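Local coordinates for leucine--tRNA ligase (Agrobacterium radiobacter, PDB 5AH5), which probably joins L-leucine to tRNA(Leu) at the expense of ATP, as a class I aminoacyl-tRNA synthetase that may also edit mischarged tRNA, at residues B[59-64]-B[69-74]; B[109-112]-B[118-121]; B[135-140]-B[542-547]; B[140-145]-B[437-442]; B[155-158]-B[163-166]. All coordinates share one frame; numbering follows the deposited sequence.

Contact 1. Residues B[59-64]-B[69-74]; sequences TLARMQ and YSVLHP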
# COMPACT_ATOMS: atom_id res chain seq x y z
N THR B 59 -4.17 -9.33 13.81
CA THR B 59 -3.78 -10.70 13.92
C THR B 59 -2.26 -10.82 13.93
O THR B 59 -1.70 -11.46 14.82
CB THR B 59 -4.48 -11.56 12.82
OG1 THR B 59 -5.88 -11.62 13.16
CG2 THR B 59 -3.90 -12.98 12.80
N LEU B 60 -1.59 -10.21 12.95
CA LEU B 60 -0.19 -10.24 12.92
C LEU B 60 0.39 -9.61 14.21
O LEU B 60 1.25 -10.18 14.87
CB LEU B 60 0.29 -9.48 11.69
CG LEU B 60 1.80 -9.36 11.57
CD1 LEU B 60 2.47 -10.74 11.58
CD2 LEU B 60 2.10 -8.64 10.29
N ALA B 61 -0.11 -8.42 14.58
CA ALA B 61 0.47 -7.71 15.70
C ALA B 61 0.36 -8.55 16.99
O ALA B 61 1.30 -8.62 17.73
CB ALA B 61 -0.21 -6.36 15.91
N ARG B 62 -0.80 -9.13 17.26
CA ARG B 62 -1.00 -9.91 18.44
C ARG B 62 -0.03 -11.12 18.51
O ARG B 62 0.48 -11.43 19.56
CB ARG B 62 -2.43 -10.45 18.47
CG ARG B 62 -3.44 -9.40 18.91
CD ARG B 62 -4.84 -9.96 18.79
NE ARG B 62 -5.85 -9.01 19.16
CZ ARG B 62 -6.38 -8.84 20.36
NH1 ARG B 62 -6.00 -9.54 21.41
NH2 ARG B 62 -7.34 -7.93 20.51
N MET B 63 0.25 -11.72 17.37
CA MET B 63 1.18 -12.81 17.33
C MET B 63 2.57 -12.27 17.63
O MET B 63 3.32 -12.90 18.37
CB MET B 63 1.20 -13.53 15.97
CG MET B 63 1.95 -14.83 16.14
SD MET B 63 2.14 -15.68 14.62
CE MET B 63 3.30 -14.83 13.56
N GLN B 64 2.94 -11.15 17.01
CA GLN B 64 4.30 -10.66 17.15
C GLN B 64 4.53 -10.18 18.56
O GLN B 64 5.59 -10.40 19.10
CB GLN B 64 4.67 -9.57 16.16
CG GLN B 64 4.60 -9.97 14.72
CD GLN B 64 5.66 -11.01 14.38
OE1 GLN B 64 5.59 -12.13 14.85
NE2 GLN B 64 6.59 -10.65 13.53
N TYR B 69 8.32 -9.55 20.37
CA TYR B 69 8.67 -8.33 19.67
C TYR B 69 8.08 -7.08 20.45
O TYR B 69 7.05 -7.18 21.14
CB TYR B 69 8.19 -8.31 18.22
CG TYR B 69 8.84 -9.26 17.27
CD1 TYR B 69 8.37 -10.57 17.14
CD2 TYR B 69 9.92 -8.87 16.51
CE1 TYR B 69 8.98 -11.46 16.24
CE2 TYR B 69 10.52 -9.72 15.60
CZ TYR B 69 10.07 -11.01 15.49
OH TYR B 69 10.66 -11.82 14.61
N SER B 70 8.79 -5.97 20.36
CA SER B 70 8.25 -4.66 20.80
C SER B 70 7.57 -4.01 19.56
O SER B 70 8.25 -3.54 18.64
CB SER B 70 9.36 -3.75 21.33
OG SER B 70 8.76 -2.56 21.83
N VAL B 71 6.26 -4.10 19.54
CA VAL B 71 5.47 -3.87 18.32
C VAL B 71 4.81 -2.43 18.39
O VAL B 71 4.16 -2.12 19.37
CB VAL B 71 4.36 -4.95 18.25
CG1 VAL B 71 3.37 -4.64 17.13
CG2 VAL B 71 4.97 -6.37 18.03
N LEU B 72 5.04 -1.62 17.39
CA LEU B 72 4.25 -0.43 17.14
C LEU B 72 3.14 -0.80 16.14
O LEU B 72 3.42 -1.10 15.02
CB LEU B 72 5.12 0.69 16.58
CG LEU B 72 4.36 2.00 16.22
CD1 LEU B 72 3.46 2.41 17.32
CD2 LEU B 72 5.31 3.15 15.88
N HIS B 73 1.90 -0.84 16.59
CA HIS B 73 0.76 -0.98 15.72
C HIS B 73 -0.20 0.23 15.95
O HIS B 73 -1.03 0.18 16.80
CB HIS B 73 0.03 -2.21 16.10
CG HIS B 73 -1.07 -2.59 15.16
ND1 HIS B 73 -2.19 -3.24 15.61
CD2 HIS B 73 -1.18 -2.51 13.82
CE1 HIS B 73 -3.00 -3.47 14.61
NE2 HIS B 73 -2.40 -3.05 13.50
N PRO B 74 -0.13 1.25 15.12
CA PRO B 74 -0.80 2.51 15.46
C PRO B 74 -1.92 2.77 14.49
O PRO B 74 -1.98 2.15 13.45
CB PRO B 74 0.32 3.52 15.18
CG PRO B 74 0.94 3.00 13.93
CD PRO B 74 0.89 1.47 14.06
O HOH W 1 8.98 -12.19 12.54
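A61 turns its methyl toward V71 and H73, and Q64 lays its CB against V71 to make the tight half of this contact. The A61 methyl lies over one face of the H73 imidazole, a CH-pi contact in which CB of A61 stands 4.0 Å from the ring centroid. Q64 CB meets V71 CG2 at 3.7 Å, while the other branch, V71 CG1, reaches A61 CB at 4.2 Å. H73 has its CG anti to the backbone N (chi1 -172°), which swings the ring back toward the helix; NE2 is hydrogen-bonded to E37. The elements joined are the helix and second strand of a beta-alpha-beta unit, strand 32-37, helix 48-66 and strand 70-72, whose strands belong to the parallel sheet of the class I catalytic domain. At the more open end the polypeptide closes a short turn, with Y69 N donating to Q64 O at 3.1 Å through a bent bond (143°). Here the Q64 amide lies alongside Y69, its NE2 above one ring face toward the rim and the two planes 35° apart. A water accepts from Q64 NE2 at 3.0 Å and also bonds Y69 OH at 2.7 Å; Q64 OE1 is engaged by R67. Y69, partly exposed, also approaches a bound sulfate.

Contact 2. Residues B[109-112]-B[118-121]; sequences SMMQ and SWAN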
# COMPACT_ATOMS: atom_id res chain seq x y z
N SER B 109 -15.81 1.82 16.49
CA SER B 109 -16.05 0.58 15.75
C SER B 109 -14.80 -0.35 15.89
O SER B 109 -14.93 -1.55 16.20
CB SER B 109 -16.30 0.93 14.31
OG SER B 109 -17.60 1.45 14.21
N MET B 110 -13.61 0.28 15.74
CA MET B 110 -12.33 -0.37 15.89
C MET B 110 -12.11 -1.02 17.26
O MET B 110 -11.73 -2.21 17.34
CB MET B 110 -11.20 0.58 15.57
CG MET B 110 -11.18 1.00 14.15
SD MET B 110 -9.78 2.01 13.91
CE MET B 110 -9.82 2.41 12.19
N MET B 111 -12.34 -0.27 18.31
CA MET B 111 -12.27 -0.76 19.66
C MET B 111 -13.28 -1.88 19.90
O MET B 111 -12.93 -2.87 20.54
CB MET B 111 -12.43 0.35 20.70
CG MET B 111 -11.35 1.40 20.63
SD MET B 111 -11.54 2.83 21.77
CE MET B 111 -13.23 3.39 21.63
N GLN B 112 -14.46 -1.77 19.33
CA GLN B 112 -15.47 -2.81 19.53
C GLN B 112 -15.13 -4.14 18.79
O GLN B 112 -15.61 -5.16 19.20
CB GLN B 112 -16.85 -2.34 19.11
CG GLN B 112 -17.39 -1.30 20.10
CD GLN B 112 -18.65 -0.58 19.64
OE1 GLN B 112 -19.25 -0.95 18.63
NE2 GLN B 112 -19.07 0.44 20.38
N SER B 118 -2.03 1.03 19.50
CA SER B 118 -1.30 1.84 20.47
C SER B 118 -1.85 3.30 20.27
O SER B 118 -1.33 4.13 19.50
CB SER B 118 0.19 1.83 20.20
OG SER B 118 0.89 2.64 21.18
N TRP B 119 -2.92 3.49 20.94
CA TRP B 119 -3.72 4.76 20.89
C TRP B 119 -2.97 5.98 21.42
O TRP B 119 -3.30 7.09 21.03
CB TRP B 119 -5.02 4.59 21.63
CG TRP B 119 -5.99 3.68 20.94
CD1 TRP B 119 -6.58 2.56 21.48
CD2 TRP B 119 -6.59 3.86 19.64
NE1 TRP B 119 -7.42 2.01 20.58
CE2 TRP B 119 -7.47 2.78 19.45
CE3 TRP B 119 -6.45 4.82 18.62
CZ2 TRP B 119 -8.20 2.60 18.29
CZ3 TRP B 119 -7.15 4.65 17.46
CH2 TRP B 119 -8.03 3.53 17.29
N ALA B 120 -1.90 5.78 22.17
CA ALA B 120 -1.05 6.90 22.60
C ALA B 120 -0.35 7.47 21.44
O ALA B 120 0.15 8.57 21.53
CB ALA B 120 0.01 6.47 23.62
N ASN B 121 -0.27 6.70 20.37
CA ASN B 121 0.37 7.12 19.15
C ASN B 121 -0.63 7.63 18.10
O ASN B 121 -0.22 7.91 17.02
CB ASN B 121 1.25 5.95 18.60
CG ASN B 121 2.40 5.63 19.53
OD1 ASN B 121 2.22 4.87 20.43
ND2 ASN B 121 3.53 6.33 19.40
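The last turn of helix 95-112 and the loop segment 118-121 stay well apart as backbones: the closest pair of CA atoms, those of M111 and W119, is 10.3 Å apart, and no hydrogen bond crosses between the segments. The loop is folded on itself, with N121 N bonded to S118 O at 2.9 Å and S118 OG donating to N121 OD1 at 2.7 Å. From this small turn the W119 indole spans the gap and meets two successive methionines. M110 is extended beyond CG and brings its sulfur to the rim of the six-membered ring, near the ring plane, with SD 4.1 Å from W119 CH2. Both methionines make Met-aromatic contacts, and together they join the end of the helix to the connection that leads on to helix 128-143 in the class I synthetase core. M111 approaches differently: its CG lies 4.0 Å from W119 NE1, and a bend at chi3 (-48°) turns the terminal CE away from the indole. Its SD sits obliquely to the indole, 4.9 Å from the centroid of the five-membered ring. The M110 side is buried, packed also against M75 and W77, whereas M111 and W119 are partly exposed; Y117 meets the indole edge-to-face.

Contact 3. Residues B[135-140]-B[542-547]; sequences QKLFLD and KVLHDL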
# COMPACT_ATOMS: atom_id res chain seq x y z
N GLN B 135 3.80 22.12 8.24
CA GLN B 135 4.19 23.46 7.79
C GLN B 135 5.68 23.62 7.95
O GLN B 135 6.34 24.13 7.05
CB GLN B 135 3.38 24.54 8.49
CG GLN B 135 1.92 24.55 8.01
CD GLN B 135 1.02 25.54 8.76
OE1 GLN B 135 1.29 25.96 9.90
NE2 GLN B 135 -0.05 25.91 8.11
N LYS B 136 6.23 23.08 9.02
CA LYS B 136 7.71 23.09 9.15
C LYS B 136 8.37 22.32 8.10
O LYS B 136 9.36 22.80 7.49
CB LYS B 136 8.19 22.57 10.48
CG LYS B 136 7.78 23.43 11.64
CD LYS B 136 8.38 22.83 12.91
CE LYS B 136 7.95 23.59 14.12
NZ LYS B 136 8.92 23.36 15.23
N LEU B 137 7.84 21.12 7.83
CA LEU B 137 8.41 20.32 6.75
C LEU B 137 8.28 21.04 5.41
O LEU B 137 9.20 21.05 4.62
CB LEU B 137 7.74 18.94 6.66
CG LEU B 137 8.09 17.88 7.70
CD1 LEU B 137 7.46 16.58 7.18
CD2 LEU B 137 9.58 17.71 7.86
N PHE B 138 7.12 21.66 5.16
CA PHE B 138 6.94 22.38 3.88
C PHE B 138 8.00 23.45 3.74
O PHE B 138 8.62 23.59 2.67
CB PHE B 138 5.56 22.96 3.81
CG PHE B 138 5.28 23.75 2.56
CD1 PHE B 138 5.78 25.06 2.40
CD2 PHE B 138 4.43 23.25 1.58
CE1 PHE B 138 5.51 25.78 1.24
CE2 PHE B 138 4.13 24.00 0.46
CZ PHE B 138 4.68 25.25 0.28
N LEU B 139 8.23 24.21 4.81
CA LEU B 139 9.21 25.34 4.75
C LEU B 139 10.63 24.86 4.60
O LEU B 139 11.44 25.49 3.87
CB LEU B 139 9.05 26.28 5.95
CG LEU B 139 7.74 27.06 5.87
CD1 LEU B 139 7.53 27.88 7.12
CD2 LEU B 139 7.69 27.95 4.63
N ASP B 140 10.95 23.73 5.23
CA ASP B 140 12.28 23.09 4.97
C ASP B 140 12.46 22.69 3.51
O ASP B 140 13.45 23.08 2.83
CB ASP B 140 12.54 21.98 5.97
CG ASP B 140 14.01 21.56 6.03
OD1 ASP B 140 14.91 22.36 5.70
OD2 ASP B 140 14.25 20.39 6.40
N LYS B 542 12.69 9.47 0.65
CA LYS B 542 14.00 9.77 0.10
C LYS B 542 14.39 11.23 0.35
O LYS B 542 15.51 11.53 0.71
CB LYS B 542 14.00 9.44 -1.39
CG LYS B 542 13.73 7.93 -1.64
CD LYS B 542 13.94 7.53 -3.06
CE LYS B 542 13.57 6.07 -3.34
NZ LYS B 542 14.23 5.10 -2.41
N VAL B 543 13.46 12.13 0.15
CA VAL B 543 13.69 13.54 0.42
C VAL B 543 14.09 13.71 1.89
O VAL B 543 15.12 14.31 2.16
CB VAL B 543 12.45 14.42 0.06
CG1 VAL B 543 12.64 15.84 0.56
CG2 VAL B 543 12.25 14.43 -1.43
N LEU B 544 13.31 13.16 2.82
CA LEU B 544 13.60 13.33 4.22
C LEU B 544 14.88 12.63 4.64
O LEU B 544 15.58 13.09 5.57
CB LEU B 544 12.41 12.87 5.11
CG LEU B 544 11.08 13.63 4.91
CD1 LEU B 544 9.93 12.92 5.63
CD2 LEU B 544 11.21 15.08 5.37
N HIS B 545 15.20 11.53 3.98
CA HIS B 545 16.49 10.84 4.16
C HIS B 545 17.62 11.81 3.78
O HIS B 545 18.41 12.22 4.64
CB HIS B 545 16.52 9.55 3.32
CG HIS B 545 17.81 8.80 3.38
ND1 HIS B 545 18.19 7.94 2.37
CD2 HIS B 545 18.79 8.75 4.31
CE1 HIS B 545 19.35 7.39 2.68
NE2 HIS B 545 19.73 7.86 3.85
N ASP B 546 17.61 12.27 2.55
CA ASP B 546 18.64 13.22 2.11
C ASP B 546 18.75 14.46 3.01
O ASP B 546 19.85 14.97 3.19
CB ASP B 546 18.40 13.73 0.70
CG ASP B 546 18.35 12.65 -0.32
OD1 ASP B 546 18.78 11.49 -0.08
OD2 ASP B 546 17.83 12.97 -1.41
N LEU B 547 17.66 14.93 3.60
CA LEU B 547 17.75 16.12 4.45
C LEU B 547 18.05 15.83 5.90
O LEU B 547 18.06 16.75 6.68
CB LEU B 547 16.44 16.89 4.42
CG LEU B 547 15.91 17.36 3.08
CD1 LEU B 547 14.64 18.16 3.35
CD2 LEU B 547 16.91 18.18 2.33
O HOH W 2 17.11 19.99 6.67
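L544 and L137 meet through one methyl each, CD2 of L137 lying 4.0 Å from CD2 of L544. Neither side chain leaves its helix aimed straight at the other. In both, CG is anti to the carbonyl carbon (chi1 -75° in L137 and -61° in L544), and the branched ends then close the gap, the two side chains crossing at about a right angle. With 9.1 Å between the CA atoms of L137 and L544, the two helices touch here through the ends of these side chains. Both leucines are buried, and each has further apolar neighbours: W495 beside L137, L498 and Y549 beside L544.

The second point of contact is of mixed character. D140 and L547 come from opposite directions, and the carboxylate oxygen D140 OD2 rests 3.8 Å from L547 CD1. The same oxygen is well supplied with polar partners: it bonds Y549 OH and accepts from a water at 2.9 Å. That water also reaches L547 O, though the bond is weak at 3.4 Å. Both carboxylate oxygens of D140 have polar partners, which would be expected to favour the ionised form despite the leucine methyl nearby.

The contact joins helix 128-143 to the C-terminal end of helix 533-546, distant in sequence but brought together in the synthetase core. L141, on the former helix, extends the apolar seam by touching V543 and L547, and other flanks of helix 128-143 meet strand 425-432 through F138 and L139.

Contact 4. Residues B[140-145]-B[437-442]; sequences DLYRKG and TIPVAE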
# COMPACT_ATOMS: atom_id res chain seq x y z
N ASP B 140 10.95 23.73 5.23
CA ASP B 140 12.28 23.09 4.97
C ASP B 140 12.46 22.69 3.51
O ASP B 140 13.45 23.08 2.83
CB ASP B 140 12.54 21.98 5.97
CG ASP B 140 14.01 21.56 6.03
OD1 ASP B 140 14.91 22.36 5.70
OD2 ASP B 140 14.25 20.39 6.40
N LEU B 141 11.47 22.02 2.94
CA LEU B 141 11.56 21.63 1.52
C LEU B 141 11.58 22.84 0.60
O LEU B 141 12.25 22.82 -0.46
CB LEU B 141 10.42 20.68 1.14
CG LEU B 141 10.70 19.17 1.43
CD1 LEU B 141 10.83 18.80 2.91
CD2 LEU B 141 9.56 18.38 0.80
N TYR B 142 10.82 23.89 0.97
CA TYR B 142 10.88 25.17 0.24
C TYR B 142 12.27 25.82 0.30
O TYR B 142 12.82 26.13 -0.74
CB TYR B 142 9.82 26.14 0.76
CG TYR B 142 9.82 27.50 0.09
CD1 TYR B 142 9.62 27.65 -1.29
CD2 TYR B 142 10.04 28.64 0.84
CE1 TYR B 142 9.65 28.91 -1.90
CE2 TYR B 142 10.06 29.90 0.26
CZ TYR B 142 9.87 30.02 -1.10
OH TYR B 142 9.88 31.29 -1.57
N ARG B 143 12.84 26.00 1.49
CA ARG B 143 14.26 26.49 1.58
C ARG B 143 15.30 25.68 0.80
O ARG B 143 16.22 26.25 0.26
CB ARG B 143 14.75 26.57 3.03
CG ARG B 143 14.00 27.63 3.83
CD ARG B 143 14.70 28.07 5.11
NE ARG B 143 14.00 29.24 5.68
CZ ARG B 143 14.10 30.50 5.23
NH1 ARG B 143 14.90 30.83 4.20
NH2 ARG B 143 13.40 31.47 5.82
N LYS B 144 15.16 24.37 0.72
CA LYS B 144 16.14 23.55 0.00
C LYS B 144 15.82 23.38 -1.47
O LYS B 144 16.47 22.58 -2.14
CB LYS B 144 16.29 22.15 0.64
CG LYS B 144 16.51 22.14 2.15
CD LYS B 144 17.90 22.54 2.57
CE LYS B 144 17.91 23.23 3.94
NZ LYS B 144 17.59 22.30 5.05
N GLY B 145 14.81 24.07 -1.99
CA GLY B 145 14.49 23.97 -3.41
C GLY B 145 13.68 22.76 -3.84
O GLY B 145 13.40 22.63 -5.01
N THR B 437 7.64 35.93 -2.38
CA THR B 437 7.04 34.84 -1.59
C THR B 437 7.91 34.65 -0.34
O THR B 437 9.09 34.38 -0.45
CB THR B 437 6.87 33.53 -2.40
OG1 THR B 437 8.15 32.92 -2.61
CG2 THR B 437 6.22 33.79 -3.76
N ILE B 438 7.33 34.77 0.83
CA ILE B 438 8.11 34.73 2.07
C ILE B 438 7.56 33.71 3.02
O ILE B 438 6.35 33.68 3.27
CB ILE B 438 8.11 36.13 2.77
CG1 ILE B 438 8.60 37.20 1.80
CG2 ILE B 438 8.98 36.11 4.04
CD1 ILE B 438 10.06 37.09 1.40
N PRO B 439 8.46 32.91 3.62
CA PRO B 439 8.04 31.99 4.63
C PRO B 439 7.44 32.68 5.82
O PRO B 439 7.95 33.69 6.26
CB PRO B 439 9.35 31.28 5.04
CG PRO B 439 10.22 31.39 3.89
CD PRO B 439 9.87 32.70 3.23
N VAL B 440 6.37 32.11 6.36
CA VAL B 440 5.90 32.52 7.66
C VAL B 440 7.03 32.18 8.63
O VAL B 440 7.67 31.12 8.52
CB VAL B 440 4.62 31.75 8.05
CG1 VAL B 440 4.27 31.91 9.51
CG2 VAL B 440 3.45 32.22 7.19
N ALA B 441 7.23 33.05 9.60
CA ALA B 441 8.26 32.85 10.61
C ALA B 441 7.84 31.72 11.53
O ALA B 441 6.67 31.61 11.88
CB ALA B 441 8.45 34.14 11.44
N GLU B 442 8.82 30.94 11.97
CA GLU B 442 8.55 29.75 12.79
C GLU B 442 7.72 30.07 14.04
O GLU B 442 6.85 29.28 14.46
CB GLU B 442 9.86 29.06 13.18
CG GLU B 442 9.63 27.71 13.85
CD GLU B 442 10.79 26.77 13.67
OE1 GLU B 442 11.02 26.31 12.53
OE2 GLU B 442 11.46 26.47 14.68
O HOH W 3 11.40 33.15 0.23
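Y142 has its CG anti to the backbone N (chi1 179°), which sends the ring outward from the helix to T437, and T437 in turn holds OG1 between its backbone N and carbonyl carbon (chi1 72°), facing the phenol. The two hydroxyls form a short hydrogen bond, Y142 OH to T437 OG1 at 2.6 Å, in which either may be the donor. A water adds a second tie: it donates to T437 O at 2.7 Å and lies 3.0 Å from Y142 OH. The P439 ring is gripped on two sides. Its CG meets the edge of the tyrosine, 3.9 Å from CE2 of Y142 and near the ring plane, while R143 runs extended from CG to NE and lays one face of its guanidinium over the same carbon, with NH2 of R143 3.7 Å from CG of P439. The C-terminal end of helix 128-143 is thus attached to short strand 438-439, which pairs antiparallel with strand 425-432 close to the zinc site formed by C432, C435, C473 and C476; the T437 side chain lies about 8 Å from those of C432 and C435. Within the helix end, K144 NZ folds back to D140 OD1 at 2.8 Å, a salt bridge that uses the syn lone pair of the carboxylate oxygen. W189 packs against Y142 with its ring steeply inclined, and R143 lies at the exposed surface.

Contact 5. Residues B[155-158]-B[163-166]; sequences YWDP and VLAA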
# COMPACT_ATOMS: atom_id res chain seq x y z
N TYR B 155 -3.46 20.30 -14.18
CA TYR B 155 -4.80 19.78 -14.34
C TYR B 155 -5.77 20.54 -13.49
O TYR B 155 -5.46 20.88 -12.36
CB TYR B 155 -4.84 18.29 -13.97
CG TYR B 155 -4.07 17.46 -14.94
CD1 TYR B 155 -4.64 17.06 -16.14
CD2 TYR B 155 -2.75 17.12 -14.69
CE1 TYR B 155 -3.93 16.28 -17.04
CE2 TYR B 155 -2.03 16.38 -15.59
CZ TYR B 155 -2.62 15.95 -16.76
OH TYR B 155 -1.89 15.21 -17.64
N TRP B 156 -6.99 20.72 -13.99
CA TRP B 156 -8.04 21.48 -13.33
C TRP B 156 -9.30 20.67 -13.40
O TRP B 156 -9.70 20.28 -14.48
CB TRP B 156 -8.22 22.83 -14.05
CG TRP B 156 -9.46 23.61 -13.63
CD1 TRP B 156 -10.63 23.70 -14.33
CD2 TRP B 156 -9.65 24.37 -12.42
NE1 TRP B 156 -11.54 24.46 -13.62
CE2 TRP B 156 -10.97 24.89 -12.46
CE3 TRP B 156 -8.83 24.68 -11.31
CZ2 TRP B 156 -11.49 25.71 -11.43
CZ3 TRP B 156 -9.34 25.48 -10.29
CH2 TRP B 156 -10.67 25.98 -10.34
N ASP B 157 -9.92 20.40 -12.26
CA ASP B 157 -11.21 19.75 -12.18
C ASP B 157 -12.32 20.81 -11.98
O ASP B 157 -12.40 21.41 -10.94
CB ASP B 157 -11.19 18.74 -11.03
CG ASP B 157 -12.43 17.85 -10.95
OD1 ASP B 157 -13.55 18.31 -11.23
OD2 ASP B 157 -12.26 16.67 -10.54
N PRO B 158 -13.21 20.99 -12.97
CA PRO B 158 -14.19 22.03 -12.91
C PRO B 158 -15.30 21.69 -11.95
O PRO B 158 -15.96 22.58 -11.46
CB PRO B 158 -14.70 22.15 -14.39
CG PRO B 158 -14.50 20.77 -14.96
CD PRO B 158 -13.27 20.22 -14.25
N VAL B 163 -7.30 22.67 -8.79
CA VAL B 163 -6.21 22.04 -9.45
C VAL B 163 -6.03 20.62 -8.82
O VAL B 163 -6.33 20.42 -7.65
CB VAL B 163 -4.96 22.92 -9.29
CG1 VAL B 163 -3.69 22.17 -9.58
CG2 VAL B 163 -5.07 24.12 -10.14
N LEU B 164 -5.64 19.64 -9.64
CA LEU B 164 -5.34 18.25 -9.20
C LEU B 164 -3.94 17.85 -9.67
O LEU B 164 -3.47 18.31 -10.69
CB LEU B 164 -6.33 17.25 -9.80
CG LEU B 164 -7.76 17.37 -9.30
CD1 LEU B 164 -8.56 16.33 -10.03
CD2 LEU B 164 -7.91 17.23 -7.79
N ALA B 165 -3.28 16.96 -8.93
CA ALA B 165 -2.01 16.34 -9.36
C ALA B 165 -2.24 15.36 -10.53
O ALA B 165 -3.33 14.91 -10.71
CB ALA B 165 -1.34 15.61 -8.19
N ALA B 166 -1.22 15.12 -11.34
CA ALA B 166 -1.33 14.19 -12.47
C ALA B 166 -1.82 12.81 -11.97
O ALA B 166 -2.55 12.12 -12.67
CB ALA B 166 -0.00 14.06 -13.19
O HOH W 4 -1.60 19.26 -12.39
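V163 opens the second segment opposite W156 in an antiparallel non-hydrogen-bonded pair, their CA atoms 4.3 Å apart. Its CA-H points at Y155 O, 3.2 Å from V163 CA. The W156 indole, with CG anti to the backbone N (chi1 168°), leans across toward the partner strand, so that V163 CG2 lies in the plane of the ring at its edge, 4.0 Å from CE3 of W156. V163 N, which is close to the same ring, bonds the Q420 side chain. Next, L164 N donates to Y155 O at 3.0 Å in a fairly straight bond (162°), although the donor stands well above the carbonyl plane. The strands form a beta hairpin, 153-157 with 162-164, at one margin of a large antiparallel sheet in which strand 153-157 also pairs with strand 182-191. Between Y155 N and L164 O a water is inserted in place of a direct bond, accepting from Y155 N at 2.8 Å and donating to L164 O at 2.7 Å. The L164 side chain crosses D157 obliquely, its CD1 3.7 Å from CB of D157, whose OD2 is bonded to S177. Past A165, which faces away, the chain turns and A166 approaches the tyrosine, CB of A166 lying 3.9 Å from CE2 of Y155. The phenol hydroxyl goes on to Q413, while K183 makes a cation-pi contact with the Y155 ring and R184 with that of W156.

Overall arrangement
Contacts 1 and 2 close before the others open; their centres are about 13 Å apart, and H73 O meets S118 N at 3.0 Å, so edge strand 70-72 of the parallel sheet is linked to the loop after helix 95-112. Contacts 3 and 4, their centres about 11 Å apart, share D140 and helix 128-143, which packs against helix 533-546 and the strand near the zinc site. Contact 5 falls between the two segments of contact 4, and contact 4 within the span of contact 3. Its centre is about 25 Å from theirs, on the large antiparallel sheet that contact 4 reaches, and about 39 Å from that of contact 1 across the chain's centre. Contacts 3 and 4 unite sequence-distant parts of the synthetase core, whereas contacts 1, 2 and 5 are local.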